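Local atomic coordinates of SPT6 (Antonospora locustae, PDB entry 2XP1), a protein that acts as a transcription elongation factor and probably binds RNA polymerase II through its noncanonical tandem SH2 domains. Residues Y128-Y133 against E148-V153. Numbering follows the deposited sequence.
Sequences YFSRKY and EEYIGV. With SO4 (sulfate ion), chain C.
Tyr128 brings its hydroxyl close to Glu148, OH lying 3.2 Å from Glu148 OE2, the carboxylate plane turned nearly perpendicular to the ring. The ring takes this course because CG sits between the backbone N and the carbonyl carbon (chi1 50°), and it also presents its edge to a sulfate ion, probably from the crystallisation liquor. Phe129 meets Val153 by the edge of its ring, with helix 80-100 packing against both side chains. Phe129 O accepts from Arg131 NH1, lying in the guanidinium plane, while NH2 of the same arginine forms a salt bridge with Asp56. Ser130 OG donates to sulfate O4 at 2.6 Å; it also accepts from Tyr133 N at 2.8 Å, an ST motif that ties the turn together. Segment 148-153 lies in strand 146-153 of the antiparallel sheet of the second SH2 fold, while 128-133 is the end of strand 124-129 and the turn after it; between them runs strand 136-142, whose Thr138 OG1 also binds the sulfate. With an alanine at Ser130, Tyr133 N is likely to lose its side-chain acceptor, and sulfate O4 one of its donors. Sulfate O2 is held by the backbone nitrogens of Arg131 and Lys132, the latter bond fairly straight at 166°, and the aliphatic chain of Lys132 runs alongside the anion. Tyr133 turns its ring edge to Tyr150 OH, 3.4 Å from CD1, their rings inclined at 64°; that same hydroxyl donates to sulfate O4 at 2.6 Å.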
loop_
_atom_site.group_PDB
_atom_site.type_symbol
_atom_site.label_atom_id
_atom_site.label_comp_id
_atom_site.label_asym_id
_atom_site.label_seq_id
_atom_site.Cartn_x
_atom_site.Cartn_y
_atom_site.Cartn_z
ATOM N N TYR A 128 3.489 -9.313 20.744
ATOM C CA TYR A 128 2.158 -9.224 21.314
ATOM C C TYR A 128 1.423 -8.027 20.725
ATOM O O TYR A 128 2.052 -7.075 20.284
ATOM C CB TYR A 128 2.224 -9.139 22.829
ATOM C CG TYR A 128 3.169 -8.097 23.418
ATOM C CD1 TYR A 128 2.707 -6.812 23.749
ATOM C CD2 TYR A 128 4.506 -8.408 23.687
ATOM C CE1 TYR A 128 3.550 -5.866 24.308
ATOM C CE2 TYR A 128 5.363 -7.463 24.249
ATOM C CZ TYR A 128 4.869 -6.199 24.550
ATOM O OH TYR A 128 5.696 -5.259 25.099
ATOM N N PHE A 129 0.098 -8.086 20.677
ATOM C CA PHE A 129 -0.669 -6.970 20.125
ATOM C C PHE A 129 -0.625 -5.847 21.098
ATOM O O PHE A 129 -0.650 -6.084 22.294
ATOM C CB PHE A 129 -2.123 -7.357 19.881
ATOM C CG PHE A 129 -2.289 -8.191 18.667
ATOM C CD1 PHE A 129 -2.720 -9.484 18.767
ATOM C CD2 PHE A 129 -1.956 -7.699 17.428
ATOM C CE1 PHE A 129 -2.862 -10.263 17.646
ATOM C CE2 PHE A 129 -2.063 -8.492 16.321
ATOM C CZ PHE A 129 -2.521 -9.793 16.444
ATOM N N SER A 130 -0.561 -4.638 20.550
ATOM C CA SER A 130 -0.579 -3.394 21.326
ATOM C C SER A 130 -1.987 -3.108 21.798
ATOM O O SER A 130 -2.937 -3.192 21.005
ATOM C CB SER A 130 -0.134 -2.192 20.447
ATOM O OG SER A 130 -0.197 -0.963 21.197
ATOM N N ARG A 131 -2.099 -2.728 23.074
ATOM C CA ARG A 131 -3.350 -2.226 23.662
ATOM C C ARG A 131 -3.410 -0.681 23.606
ATOM O O ARG A 131 -4.504 -0.094 23.529
ATOM C CB ARG A 131 -3.505 -2.730 25.106
ATOM C CG ARG A 131 -4.045 -4.159 25.230
ATOM C CD ARG A 131 -3.054 -5.257 24.751
ATOM N NE ARG A 131 -3.645 -6.587 24.918
ATOM C CZ ARG A 131 -3.221 -7.732 24.376
ATOM N NH1 ARG A 131 -2.135 -7.820 23.596
ATOM N NH2 ARG A 131 -3.924 -8.825 24.638
ATOM N N LYS A 132 -2.245 -0.033 23.638
ATOM C CA LYS A 132 -2.160 1.419 23.511
ATOM C C LYS A 132 -2.532 1.843 22.104
ATOM O O LYS A 132 -3.146 2.901 21.916
ATOM C CB LYS A 132 -0.760 1.929 23.881
ATOM C CG LYS A 132 -0.253 1.440 25.223
ATOM C CD LYS A 132 0.857 2.352 25.790
ATOM C CE LYS A 132 1.438 1.808 27.114
ATOM N NZ LYS A 132 2.124 2.828 27.977
ATOM N N TYR A 133 -2.188 1.011 21.117
ATOM C CA TYR A 133 -2.539 1.296 19.724
ATOM C C TYR A 133 -3.173 0.104 19.015
ATOM O O TYR A 133 -2.519 -0.629 18.263
ATOM C CB TYR A 133 -1.371 1.946 18.932
ATOM C CG TYR A 133 -0.768 3.152 19.664
ATOM C CD1 TYR A 133 0.288 2.985 20.544
ATOM C CD2 TYR A 133 -1.290 4.441 19.508
ATOM C CE1 TYR A 133 0.833 4.067 21.249
ATOM C CE2 TYR A 133 -0.745 5.546 20.219
ATOM C CZ TYR A 133 0.320 5.337 21.081
ATOM O OH TYR A 133 0.892 6.373 21.788
ATOM N N GLU A 148 11.058 -1.662 22.271
ATOM C CA GLU A 148 9.779 -2.044 21.664
ATOM C C GLU A 148 9.585 -1.313 20.367
ATOM O O GLU A 148 10.010 -0.179 20.253
ATOM C CB GLU A 148 8.609 -1.653 22.543
ATOM C CG GLU A 148 8.359 -2.520 23.720
ATOM C CD GLU A 148 7.390 -1.854 24.671
ATOM O OE1 GLU A 148 6.878 -0.756 24.358
ATOM O OE2 GLU A 148 7.141 -2.421 25.744
ATOM N N GLU A 149 8.938 -1.955 19.396
ATOM C CA GLU A 149 8.694 -1.334 18.115
ATOM C C GLU A 149 7.331 -1.724 17.635
ATOM O O GLU A 149 6.867 -2.828 17.910
ATOM C CB GLU A 149 9.710 -1.775 17.074
ATOM C CG GLU A 149 11.187 -1.454 17.340
ATOM C CD GLU A 149 12.060 -1.755 16.113
ATOM O OE1 GLU A 149 12.622 -2.864 16.046
ATOM O OE2 GLU A 149 12.161 -0.891 15.206
ATOM N N TYR A 150 6.698 -0.842 16.871
ATOM C CA TYR A 150 5.368 -1.118 16.427
ATOM C C TYR A 150 5.346 -1.595 14.998
ATOM O O TYR A 150 5.956 -0.975 14.121
ATOM C CB TYR A 150 4.488 0.125 16.571
ATOM C CG TYR A 150 4.098 0.490 18.005
ATOM C CD1 TYR A 150 3.880 -0.490 18.975
ATOM C CD2 TYR A 150 3.944 1.826 18.382
ATOM C CE1 TYR A 150 3.529 -0.161 20.281
ATOM C CE2 TYR A 150 3.573 2.166 19.681
ATOM C CZ TYR A 150 3.373 1.172 20.631
ATOM O OH TYR A 150 3.007 1.515 21.929
ATOM N N ILE A 151 4.610 -2.670 14.753
ATOM C CA ILE A 151 4.407 -3.120 13.411
ATOM C C ILE A 151 2.943 -2.944 13.064
ATOM O O ILE A 151 2.079 -3.306 13.848
ATOM C CB ILE A 151 4.826 -4.604 13.290
ATOM C CG1 ILE A 151 6.323 -4.742 13.584
ATOM C CG2 ILE A 151 4.490 -5.178 11.938
ATOM C CD1 ILE A 151 6.757 -6.201 13.926
ATOM N N GLY A 152 2.647 -2.419 11.881
ATOM C CA GLY A 152 1.244 -2.266 11.454
ATOM C C GLY A 152 0.655 -3.595 11.034
ATOM O O GLY A 152 1.337 -4.430 10.453
ATOM N N VAL A 153 -0.616 -3.815 11.319
ATOM C CA VAL A 153 -1.251 -5.045 10.867
ATOM C C VAL A 153 -2.413 -4.766 9.900
ATOM O O VAL A 153 -3.510 -4.376 10.338
ATOM C CB VAL A 153 -1.785 -5.923 12.040
ATOM C CG1 VAL A 153 -2.319 -7.187 11.520
ATOM C CG2 VAL A 153 -0.692 -6.215 13.082
HETATM S S SO4 C . 1.656 -1.364 24.079
HETATM O O1 SO4 C . 2.365 -0.780 25.223
HETATM O O2 SO4 C . 0.277 -1.672 24.482
HETATM O O3 SO4 C . 2.303 -2.599 23.650
HETATM O O4 SO4 C . 1.679 -0.421 22.971
#